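Local coordinates for binding domain (Hc) of Paraclostridial Mosquitocidal Protein 1 (PDB 6HOX) that targets host nerve cells as the receptor-binding part of a clostridial neurotoxin active against Anopheles mosquitoes, at residues F83-D88 with E195-D200; S92-V97 with N164-I169; V317-K322 with D333-K338; L395-D400 with T431-Y436. All blocks are in the same frame, centred on the assembly; numbering follows the deposited sequence.

Contact 1. Residues F83-D88 with E195-D200; sequences FSYFSD and ELRGID
Y85 lies along the backbone of L196-G198, where two loops of the concanavalin-like N-terminal half of the binding domain meet: loop 83-88 leads into strand 89-96, and the loop containing 195-200 follows strand 186-192. The two loops share no direct hydrogen bond and meet through a ring, apolar carbons and one water. With CG of Y85 turned away from its own backbone N (chi1 -176°), the ring reaches over to the other loop, and its CE1 comes 3.3 Å from L196 O while CD1 sits 3.5 Å from R197 O. R197 runs beside the tyrosine, both side chains pointing the same way and their flat groups inclined by 48°. Its NH1 is occupied by two carbonyls of its own loop, those of L196 and N194, and Y85 OH lies 3.5 Å from R197 NH1. Y85 is poorly ordered and touches a crystal neighbour, so its position in solution may vary.

F83 contributes differently. Its ring leads away from the other loop and meets W123 and F89 edge-to-face, whereas its carbonyl faces I199, whose CG1 lies 3.6 Å from F83 O. Further along, D200 sets its CB against S84 CA at 3.8 Å. S84 opens a type I turn that ends at S87, and S87 OG donates to S84 O, bracing the turn from within. Between the loops a single water completes the join: it donates to F83 O at 2.8 Å and accepts from I199 N at 2.7 Å.

Contact 2. Residues S92-V97 with N164-I169; sequences SFWIRV and NIWRHI
W94 presents one indole face to H168 and W166 presents one to R96, where an antiparallel strand pair of the concanavalin-like sandwich continues into the loop preceding strand 167-174. CB of H168 stands almost on the normal of the W94 six-membered ring, 3.6 Å from its centroid, and the imidazole turns its edge to the five-membered ring with the planes 65° apart. The backbone of W166 lies at the edge of the W94 indole. The W166 ring carries CB of R96 over its centre, 3.8 Å from the six-membered centroid, while CD of the same arginine follows over the pyrrole side and W94 CB adjoins CZ3. On the other side of the sheet, the F93 ring takes I169 CB over its face, towards the rim.

The register pairs F93 with I169 and I95 with R167 as hydrogen-bonded pairs, and W94 with H168 as the non-hydrogen-bonded pair between them. Strand 218-227 flanks the other edge of 92-97, whose residues are all buried. Polar side-chain ends find partners elsewhere: W166 NE1 bonds E255, N164 ND2 bonds D441, and W253 and R96 form a cation-pi pair.

Beyond the regular ladder, V97 O accepts from N164 N at 2.8 Å. A water also joins the segments here, accepting from V97 N and lying 2.7 Å from I165 O. CG of R96 lies opposite its backbone N (chi1 -167°) and the chain beyond is extended, which carries the guanidinium past W166 to N164. There R96 NE donates to N164 O at 2.8 Å, with the carbonyl oxygen near the guanidinium plane but NE 38° out of the carbonyl plane.

Contact 3. Residues V317-K322 with D333-K338; sequences VKIINK and DVADVK
V317 and V337 meet at the close-packed end of this strand pair, with V317 CB 3.7 Å from V337 CG1. CG1 of V337 stands anti to the backbone N (chi1 -178°), which places this methyl among CB and both methyls of V317. The same buried face continues through I319, whose CG2 touches A335 CB at 3.8 Å. M265 lies against both valines, F437 covers V317 and I319, and strand 369-373 supplies L370 and L372.

The opposite face, formed by K318, I320, D336 and K338, is looser and partly exposed. Its apolar contact is I320 CG1 against K338 CB at 4.1 Å, where the lysine's extended chain passes the isoleucine. The ammonium groups of K318 and K338 are 5.3 Å apart, NZ to NZ, and both have a long, weak ion pair with E340, which probably tempers their mutual repulsion. D336 OD2 makes a salt bridge with R366.

Four backbone bonds hold the two strands in register: K318 with K338 and I320 with D336, each bonded both ways. K338 N to K318 O is the shortest, at 2.8 Å. Past I320 this ladder stops. N321 packs its flat amide near V334 O, with CG 3.2 Å from that oxygen, but the angle is poor for a bond from ND2; the amide is instead held by N323 N on its oxygen and the Y259 hydroxyl on its nitrogen. The result is an antiparallel hairpin, closed by the loop 323-332, of the beta-trefoil that forms the C-terminal half of clostridial neurotoxin binding domains.

Contact 4. Residues L395-D400 with T431-Y436; sequences LLSIAD and TKTNWY
L396 and S397 run past the corner where helix 427-432 gives way to strand 435-438, with the end-to-end directions of the touching parts 130° apart. The closest alpha carbons are those of S397 and T433, at 4.9 Å, and no backbone N-H...O=C bond joins the two segments; strand 394-398 pairs instead with 384-388 and 409-415.

W435 bridges the gap with its indole. NE1 donates to L396 O at 3.0 Å in a nearly straight bond (172°), the oxygen lying in the ring plane while the nitrogen sits well above the carbonyl plane. The leucine also reaches the ring itself: CG of L396 stands anti to its backbone N (chi1 -179°), and CD2 rests over one face of the five-membered ring, 3.6 Å from W435 CE2. I398 adds CG2 near W435 CH2 at 4.0 Å, and M265 and L412 pack around the tryptophan.

On the helix side, S397 OG gives a weak bond to K432 O, which N267 ND2 also reaches. K432 NZ makes a weak bond to I398 O at 3.3 Å besides a hydrogen bond with Y418 OH. A water sits between L396 O (2.8 Å) and T433 O (2.7 Å).

The straight indole N-H bond gives the buried L396 O a partner from the other segment, while the weak S397 and K432 bonds add polar links beside the apolar L396-W435 contact.

In the fold
Contacts 1 and 2 belong to the N-terminal, concanavalin-like half of the chain, and contacts 3 and 4 to the C-terminal trefoil half; each pair ties together its own half. Contact 2 is nested inside the loop closed by contact 1, and contacts 3 and 4 follow in series. Segments 83-88 and 92-97 adjoin in sequence without touching otherwise, the centres of contacts 1 and 2 being 26 Å apart. Contacts 3 and 4, about 18 Å apart between centres, share M265 of strand 263-267, which meets V317, V337, L396 and W435. Contact 2 also reaches the trefoil half through N164-D441 and W166-E255, whereas contact 1 occupies the far end, 54 Å from contact 3 between centres.

Contact 1. Residues F83-D88 with E195-D200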
# COMPACT_ATOMS: atom_id res chain seq x y z
N PHE A 83 -27.88 1.25 -11.27
CA PHE A 83 -28.04 0.89 -9.86
C PHE A 83 -29.54 0.72 -9.54
O PHE A 83 -29.95 0.99 -8.42
CB PHE A 83 -27.35 1.94 -8.99
CG PHE A 83 -25.92 2.19 -9.36
CD1 PHE A 83 -24.94 1.26 -9.06
CD2 PHE A 83 -25.55 3.34 -10.05
CE1 PHE A 83 -23.61 1.47 -9.43
CE2 PHE A 83 -24.22 3.55 -10.41
CZ PHE A 83 -23.26 2.62 -10.11
N SER A 84 -30.32 0.24 -10.52
CA SER A 84 -31.76 -0.02 -10.37
C SER A 84 -31.97 -1.16 -9.36
O SER A 84 -31.05 -1.95 -9.12
CB SER A 84 -32.40 -0.35 -11.69
OG SER A 84 -32.13 -1.70 -12.06
N TYR A 85 -33.19 -1.25 -8.81
CA TYR A 85 -33.48 -2.18 -7.71
C TYR A 85 -33.21 -3.64 -8.12
O TYR A 85 -32.83 -4.45 -7.27
CB TYR A 85 -34.92 -2.07 -7.22
CG TYR A 85 -35.20 -2.95 -6.02
CD1 TYR A 85 -34.44 -2.82 -4.87
CD2 TYR A 85 -36.17 -3.94 -6.05
CE1 TYR A 85 -34.65 -3.63 -3.77
CE2 TYR A 85 -36.39 -4.76 -4.95
CZ TYR A 85 -35.63 -4.60 -3.81
OH TYR A 85 -35.82 -5.40 -2.71
N PHE A 86 -33.39 -3.96 -9.40
CA PHE A 86 -33.24 -5.34 -9.90
C PHE A 86 -31.86 -5.53 -10.55
O PHE A 86 -31.75 -6.20 -11.58
CB PHE A 86 -34.38 -5.67 -10.87
N SER A 87 -30.81 -4.97 -9.94
CA SER A 87 -29.45 -5.15 -10.44
C SER A 87 -28.45 -5.22 -9.28
O SER A 87 -28.23 -4.23 -8.56
CB SER A 87 -29.08 -4.08 -11.44
OG SER A 87 -29.22 -2.80 -10.87
N ASP A 88 -27.86 -6.41 -9.10
CA ASP A 88 -26.68 -6.61 -8.25
C ASP A 88 -25.50 -5.83 -8.86
O ASP A 88 -25.44 -5.63 -10.06
CB ASP A 88 -26.33 -8.09 -8.13
CG ASP A 88 -27.43 -8.95 -7.54
OD1 ASP A 88 -28.33 -8.39 -6.85
OD2 ASP A 88 -27.40 -10.18 -7.77
N GLU A 195 -34.20 -4.51 3.54
CA GLU A 195 -35.17 -3.42 3.85
C GLU A 195 -35.10 -2.28 2.82
O GLU A 195 -35.98 -1.43 2.78
CB GLU A 195 -34.92 -2.86 5.24
CG GLU A 195 -35.18 -3.87 6.35
CD GLU A 195 -36.65 -4.21 6.56
OE1 GLU A 195 -37.50 -3.45 6.07
OE2 GLU A 195 -36.94 -5.22 7.27
N LEU A 196 -34.06 -2.29 1.99
CA LEU A 196 -33.76 -1.19 1.11
C LEU A 196 -34.53 -1.39 -0.19
O LEU A 196 -34.61 -2.49 -0.69
CB LEU A 196 -32.24 -1.17 0.86
CG LEU A 196 -31.58 0.20 0.83
CD1 LEU A 196 -31.91 0.99 2.09
CD2 LEU A 196 -30.07 0.06 0.67
N ARG A 197 -35.09 -0.32 -0.73
CA ARG A 197 -35.68 -0.39 -2.04
C ARG A 197 -34.68 0.24 -3.02
O ARG A 197 -33.45 -0.03 -2.93
CB ARG A 197 -37.10 0.17 -1.96
CG ARG A 197 -38.00 -0.66 -1.05
CD ARG A 197 -38.04 -2.14 -1.46
NE ARG A 197 -38.85 -3.00 -0.60
CZ ARG A 197 -38.37 -3.91 0.25
NH1 ARG A 197 -37.07 -4.12 0.35
NH2 ARG A 197 -39.20 -4.59 1.01
N GLY A 198 -35.17 1.02 -3.97
CA GLY A 198 -34.35 1.49 -5.09
C GLY A 198 -33.45 2.64 -4.68
O GLY A 198 -33.86 3.52 -3.93
N ILE A 199 -32.23 2.63 -5.20
CA ILE A 199 -31.27 3.71 -4.99
C ILE A 199 -30.90 4.35 -6.34
O ILE A 199 -30.08 5.25 -6.38
CB ILE A 199 -30.02 3.20 -4.26
CG1 ILE A 199 -29.19 2.21 -5.08
CG2 ILE A 199 -30.39 2.64 -2.90
CD1 ILE A 199 -27.76 2.08 -4.60
N ASP A 200 -31.52 3.88 -7.43
CA ASP A 200 -31.27 4.43 -8.76
C ASP A 200 -31.62 5.91 -8.77
O ASP A 200 -32.50 6.38 -8.02
CB ASP A 200 -32.06 3.70 -9.85
CG ASP A 200 -33.50 3.44 -9.45
OD1 ASP A 200 -33.71 2.72 -8.44
OD2 ASP A 200 -34.39 3.97 -10.14
O HOH W 1 -31.73 0.24 -6.46

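Contact 2. Residues S92-V97 with N164-I169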
# COMPACT_ATOMS: atom_id res chain seq x y z
N SER A 92 -15.13 -1.81 -7.20
CA SER A 92 -13.75 -2.02 -6.72
C SER A 92 -12.85 -0.85 -7.13
O SER A 92 -13.13 -0.14 -8.10
CB SER A 92 -13.18 -3.36 -7.16
OG SER A 92 -12.92 -3.42 -8.56
N PHE A 93 -11.79 -0.62 -6.35
CA PHE A 93 -10.84 0.43 -6.66
C PHE A 93 -9.60 0.33 -5.76
O PHE A 93 -9.65 -0.15 -4.57
CB PHE A 93 -11.47 1.82 -6.49
CG PHE A 93 -12.06 2.13 -5.14
CD1 PHE A 93 -13.37 1.76 -4.84
CD2 PHE A 93 -11.34 2.81 -4.18
CE1 PHE A 93 -13.92 2.03 -3.60
CE2 PHE A 93 -11.90 3.12 -2.95
CZ PHE A 93 -13.18 2.71 -2.66
N TRP A 94 -8.49 0.79 -6.33
CA TRP A 94 -7.27 1.06 -5.59
C TRP A 94 -7.33 2.50 -5.11
O TRP A 94 -7.67 3.40 -5.90
CB TRP A 94 -6.05 0.84 -6.48
CG TRP A 94 -5.68 -0.60 -6.64
CD1 TRP A 94 -5.92 -1.40 -7.72
CD2 TRP A 94 -5.00 -1.42 -5.68
NE1 TRP A 94 -5.41 -2.65 -7.51
CE2 TRP A 94 -4.83 -2.69 -6.27
CE3 TRP A 94 -4.48 -1.20 -4.39
CZ2 TRP A 94 -4.20 -3.74 -5.60
CZ3 TRP A 94 -3.84 -2.23 -3.74
CH2 TRP A 94 -3.70 -3.48 -4.34
N ILE A 95 -7.00 2.71 -3.83
CA ILE A 95 -6.97 4.01 -3.23
C ILE A 95 -5.68 4.17 -2.41
O ILE A 95 -5.21 3.22 -1.76
CB ILE A 95 -8.23 4.26 -2.37
CG1 ILE A 95 -8.44 5.76 -2.15
CG2 ILE A 95 -8.18 3.49 -1.06
CD1 ILE A 95 -9.73 6.10 -1.41
N ARG A 96 -5.11 5.37 -2.48
CA ARG A 96 -4.03 5.75 -1.62
C ARG A 96 -4.40 7.09 -0.98
O ARG A 96 -4.47 8.11 -1.67
CB ARG A 96 -2.72 5.84 -2.41
CG ARG A 96 -1.47 5.94 -1.54
CD ARG A 96 -0.22 6.03 -2.38
NE ARG A 96 0.99 6.24 -1.60
CZ ARG A 96 2.20 6.47 -2.12
NH1 ARG A 96 2.33 6.68 -3.42
NH2 ARG A 96 3.27 6.50 -1.35
N VAL A 97 -4.68 7.03 0.32
CA VAL A 97 -5.06 8.16 1.14
C VAL A 97 -3.88 8.56 2.02
O VAL A 97 -3.32 7.70 2.69
CB VAL A 97 -6.26 7.80 2.02
CG1 VAL A 97 -6.68 8.96 2.90
CG2 VAL A 97 -7.43 7.28 1.18
N ASN A 164 -1.26 6.20 3.80
CA ASN A 164 -0.47 6.47 2.60
C ASN A 164 -0.02 5.19 1.89
O ASN A 164 0.82 5.25 0.97
CB ASN A 164 0.77 7.33 2.86
CG ASN A 164 1.19 8.12 1.64
OD1 ASN A 164 0.34 8.58 0.88
ND2 ASN A 164 2.49 8.28 1.44
N ILE A 165 -0.61 4.05 2.25
CA ILE A 165 -0.34 2.75 1.62
C ILE A 165 -1.48 2.43 0.66
O ILE A 165 -2.64 2.62 0.98
CB ILE A 165 -0.13 1.65 2.68
CG1 ILE A 165 1.01 1.98 3.63
CG2 ILE A 165 0.09 0.29 2.02
CD1 ILE A 165 0.98 1.20 4.91
N TRP A 166 -1.15 1.92 -0.53
CA TRP A 166 -2.17 1.47 -1.52
C TRP A 166 -3.05 0.36 -0.92
O TRP A 166 -2.54 -0.68 -0.51
CB TRP A 166 -1.50 0.97 -2.80
CG TRP A 166 -1.09 2.08 -3.73
CD1 TRP A 166 0.17 2.55 -3.96
CD2 TRP A 166 -1.96 2.83 -4.59
NE1 TRP A 166 0.14 3.54 -4.90
CE2 TRP A 166 -1.16 3.73 -5.31
CE3 TRP A 166 -3.34 2.82 -4.83
CZ2 TRP A 166 -1.69 4.63 -6.24
CZ3 TRP A 166 -3.87 3.70 -5.75
CH2 TRP A 166 -3.05 4.60 -6.44
N ARG A 167 -4.37 0.60 -0.91
CA ARG A 167 -5.37 -0.34 -0.43
C ARG A 167 -6.36 -0.64 -1.57
O ARG A 167 -6.77 0.26 -2.30
CB ARG A 167 -6.20 0.24 0.72
CG ARG A 167 -5.40 0.72 1.92
CD ARG A 167 -4.57 -0.36 2.58
NE ARG A 167 -4.09 0.12 3.87
CZ ARG A 167 -3.01 -0.32 4.53
NH1 ARG A 167 -2.26 -1.31 4.06
NH2 ARG A 167 -2.71 0.27 5.67
N HIS A 168 -6.77 -1.91 -1.67
CA HIS A 168 -7.74 -2.31 -2.65
C HIS A 168 -9.06 -2.48 -1.93
O HIS A 168 -9.12 -3.24 -0.95
CB HIS A 168 -7.36 -3.59 -3.39
CG HIS A 168 -8.30 -3.87 -4.51
ND1 HIS A 168 -9.36 -4.74 -4.38
CD2 HIS A 168 -8.40 -3.34 -5.74
CE1 HIS A 168 -10.06 -4.75 -5.49
NE2 HIS A 168 -9.51 -3.89 -6.34
N ILE A 169 -10.08 -1.78 -2.41
CA ILE A 169 -11.41 -1.80 -1.78
C ILE A 169 -12.37 -2.49 -2.74
O ILE A 169 -12.34 -2.18 -3.95
CB ILE A 169 -11.90 -0.38 -1.46
CG1 ILE A 169 -10.84 0.44 -0.72
CG2 ILE A 169 -13.21 -0.42 -0.70
CD1 ILE A 169 -10.43 -0.17 0.60
O HOH W 2 -10.25 -2.55 -8.94
O HOH W 3 -4.59 4.38 1.44

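Contact 3. Residues V317-K322 with D333-K338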
# COMPACT_ATOMS: atom_id res chain seq x y z
N VAL A 317 19.86 3.69 1.47
CA VAL A 317 20.36 2.58 0.62
C VAL A 317 19.78 2.66 -0.80
O VAL A 317 18.69 3.18 -1.03
CB VAL A 317 20.08 1.20 1.23
CG1 VAL A 317 20.55 1.11 2.67
CG2 VAL A 317 18.61 0.81 1.14
N LYS A 318 20.52 2.08 -1.74
CA LYS A 318 20.06 1.82 -3.09
C LYS A 318 20.31 0.35 -3.39
O LYS A 318 21.37 -0.20 -2.97
CB LYS A 318 20.84 2.63 -4.12
CG LYS A 318 20.46 4.10 -4.19
CD LYS A 318 21.12 4.81 -5.34
CE LYS A 318 20.65 6.24 -5.48
NZ LYS A 318 21.41 6.93 -6.54
N ILE A 319 19.38 -0.26 -4.13
CA ILE A 319 19.50 -1.64 -4.60
C ILE A 319 20.14 -1.56 -5.99
O ILE A 319 19.68 -0.83 -6.85
CB ILE A 319 18.12 -2.35 -4.63
CG1 ILE A 319 17.35 -2.21 -3.31
CG2 ILE A 319 18.28 -3.81 -5.03
CD1 ILE A 319 15.89 -2.61 -3.39
N ILE A 320 21.24 -2.30 -6.18
CA ILE A 320 22.04 -2.20 -7.38
C ILE A 320 22.23 -3.60 -7.98
O ILE A 320 22.46 -4.58 -7.27
CB ILE A 320 23.40 -1.55 -7.06
CG1 ILE A 320 23.22 -0.15 -6.48
CG2 ILE A 320 24.29 -1.52 -8.30
CD1 ILE A 320 22.67 0.83 -7.45
N ASN A 321 22.14 -3.68 -9.31
CA ASN A 321 22.28 -4.91 -10.05
C ASN A 321 22.70 -4.52 -11.46
O ASN A 321 21.89 -4.00 -12.22
CB ASN A 321 20.98 -5.72 -10.04
CG ASN A 321 20.99 -6.95 -10.93
OD1 ASN A 321 22.04 -7.36 -11.43
ND2 ASN A 321 19.82 -7.56 -11.11
N LYS A 322 23.98 -4.75 -11.79
CA LYS A 322 24.51 -4.35 -13.09
C LYS A 322 23.94 -5.26 -14.20
O LYS A 322 24.12 -4.95 -15.35
CB LYS A 322 26.04 -4.34 -13.06
CG LYS A 322 26.73 -5.69 -13.19
CD LYS A 322 28.23 -5.64 -12.89
CE LYS A 322 28.55 -5.49 -11.42
NZ LYS A 322 28.13 -6.67 -10.62
N ASP A 333 16.02 -11.82 -7.95
CA ASP A 333 17.14 -11.07 -8.53
C ASP A 333 18.31 -11.05 -7.55
O ASP A 333 18.09 -10.93 -6.35
CB ASP A 333 16.76 -9.62 -8.84
CG ASP A 333 15.93 -9.43 -10.10
OD1 ASP A 333 15.72 -10.43 -10.82
OD2 ASP A 333 15.51 -8.27 -10.35
N VAL A 334 19.53 -11.18 -8.08
CA VAL A 334 20.73 -11.03 -7.31
C VAL A 334 21.12 -9.55 -7.37
O VAL A 334 21.19 -8.95 -8.44
CB VAL A 334 21.87 -11.95 -7.80
CG1 VAL A 334 23.20 -11.59 -7.14
CG2 VAL A 334 21.53 -13.40 -7.52
N ALA A 335 21.33 -8.96 -6.20
CA ALA A 335 21.51 -7.52 -6.12
C ALA A 335 22.26 -7.18 -4.84
O ALA A 335 22.29 -7.95 -3.88
CB ALA A 335 20.16 -6.84 -6.20
N ASP A 336 22.91 -6.02 -4.84
CA ASP A 336 23.59 -5.53 -3.67
C ASP A 336 22.78 -4.39 -3.09
O ASP A 336 22.08 -3.69 -3.80
CB ASP A 336 25.03 -5.14 -4.00
CG ASP A 336 25.87 -6.38 -4.25
OD1 ASP A 336 25.82 -7.33 -3.40
OD2 ASP A 336 26.52 -6.41 -5.29
N VAL A 337 22.90 -4.25 -1.77
CA VAL A 337 22.37 -3.11 -1.05
C VAL A 337 23.53 -2.18 -0.71
O VAL A 337 24.37 -2.51 0.16
CB VAL A 337 21.60 -3.56 0.20
CG1 VAL A 337 21.00 -2.38 0.95
CG2 VAL A 337 20.53 -4.59 -0.15
N LYS A 338 23.57 -1.05 -1.41
CA LYS A 338 24.62 -0.05 -1.34
C LYS A 338 24.20 1.04 -0.36
O LYS A 338 23.09 1.61 -0.44
CB LYS A 338 24.86 0.53 -2.73
CG LYS A 338 25.85 1.67 -2.84
CD LYS A 338 25.88 2.22 -4.26
CE LYS A 338 26.33 3.66 -4.36
NZ LYS A 338 25.88 4.27 -5.64

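Contact 4. Residues L395-D400 with T431-Y436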
# COMPACT_ATOMS: atom_id res chain seq x y z
N LEU A 395 18.83 -16.28 5.90
CA LEU A 395 17.96 -15.15 5.61
C LEU A 395 18.43 -13.99 6.48
O LEU A 395 18.79 -14.17 7.66
CB LEU A 395 16.50 -15.49 5.93
CG LEU A 395 15.86 -16.57 5.07
CD1 LEU A 395 14.43 -16.88 5.52
CD2 LEU A 395 15.87 -16.18 3.61
N LEU A 396 18.44 -12.81 5.88
CA LEU A 396 18.81 -11.61 6.59
C LEU A 396 17.76 -11.34 7.67
O LEU A 396 16.54 -11.32 7.40
CB LEU A 396 18.91 -10.44 5.61
CG LEU A 396 19.33 -9.12 6.25
CD1 LEU A 396 20.80 -9.17 6.65
CD2 LEU A 396 19.04 -7.97 5.33
N SER A 397 18.25 -11.18 8.90
CA SER A 397 17.42 -10.89 10.04
C SER A 397 18.16 -9.92 10.98
O SER A 397 19.24 -9.43 10.66
CB SER A 397 17.02 -12.15 10.74
OG SER A 397 15.91 -11.90 11.59
N ILE A 398 17.51 -9.59 12.10
CA ILE A 398 18.08 -8.80 13.17
C ILE A 398 18.28 -9.75 14.35
O ILE A 398 17.44 -10.62 14.58
CB ILE A 398 17.19 -7.60 13.55
CG1 ILE A 398 15.72 -7.99 13.69
CG2 ILE A 398 17.38 -6.47 12.54
CD1 ILE A 398 14.86 -6.95 14.38
N ALA A 399 19.43 -9.61 15.02
CA ALA A 399 19.85 -10.52 16.09
C ALA A 399 19.14 -10.15 17.39
O ALA A 399 19.42 -9.08 17.96
CB ALA A 399 21.35 -10.48 16.23
N ASP A 400 18.25 -11.05 17.84
CA ASP A 400 17.17 -10.83 18.85
C ASP A 400 16.25 -9.69 18.39
O ASP A 400 15.04 -9.72 18.65
CB ASP A 400 17.72 -10.59 20.25
CG ASP A 400 18.69 -11.66 20.69
OD1 ASP A 400 18.46 -12.84 20.35
OD2 ASP A 400 19.69 -11.31 21.35
N THR A 431 8.38 -12.20 11.15
CA THR A 431 8.38 -10.73 11.20
C THR A 431 9.82 -10.18 11.08
O THR A 431 10.04 -9.23 10.33
CB THR A 431 7.63 -10.24 12.45
OG1 THR A 431 6.24 -10.61 12.36
CG2 THR A 431 7.66 -8.74 12.64
N LYS A 432 10.78 -10.78 11.80
CA LYS A 432 12.19 -10.35 11.81
C LYS A 432 12.91 -10.59 10.47
O LYS A 432 14.03 -10.06 10.28
CB LYS A 432 13.02 -11.12 12.84
CG LYS A 432 12.64 -10.93 14.29
CD LYS A 432 13.73 -11.32 15.25
CE LYS A 432 14.02 -12.80 15.32
NZ LYS A 432 15.43 -13.05 15.70
N THR A 433 12.33 -11.40 9.58
CA THR A 433 12.94 -11.75 8.29
C THR A 433 12.28 -10.99 7.12
O THR A 433 12.67 -11.18 5.97
CB THR A 433 12.92 -13.26 8.04
OG1 THR A 433 11.57 -13.73 8.03
CG2 THR A 433 13.71 -14.02 9.08
N ASN A 434 11.34 -10.09 7.42
CA ASN A 434 10.65 -9.30 6.40
C ASN A 434 11.22 -7.89 6.41
O ASN A 434 11.34 -7.28 7.46
CB ASN A 434 9.14 -9.25 6.64
CG ASN A 434 8.46 -10.58 6.40
OD1 ASN A 434 8.85 -11.34 5.52
ND2 ASN A 434 7.39 -10.83 7.14
N TRP A 435 11.56 -7.40 5.22
CA TRP A 435 12.22 -6.14 5.01
C TRP A 435 11.37 -5.27 4.07
O TRP A 435 10.83 -5.77 3.08
CB TRP A 435 13.61 -6.38 4.43
CG TRP A 435 14.53 -7.01 5.42
CD1 TRP A 435 14.80 -8.34 5.56
CD2 TRP A 435 15.26 -6.34 6.46
NE1 TRP A 435 15.68 -8.54 6.60
CE2 TRP A 435 15.97 -7.33 7.17
CE3 TRP A 435 15.39 -5.00 6.86
CZ2 TRP A 435 16.81 -7.03 8.25
CZ3 TRP A 435 16.22 -4.70 7.92
CH2 TRP A 435 16.91 -5.70 8.61
N TYR A 436 11.30 -3.97 4.40
CA TYR A 436 10.64 -2.97 3.60
C TYR A 436 11.66 -1.95 3.08
O TYR A 436 12.64 -1.59 3.77
CB TYR A 436 9.61 -2.17 4.40
CG TYR A 436 8.41 -2.91 4.91
CD1 TYR A 436 7.31 -3.17 4.11
CD2 TYR A 436 8.32 -3.25 6.25
CE1 TYR A 436 6.17 -3.78 4.61
CE2 TYR A 436 7.20 -3.90 6.75
CZ TYR A 436 6.12 -4.16 5.93
OH TYR A 436 5.03 -4.79 6.47
O HOH W 4 15.10 -11.94 5.06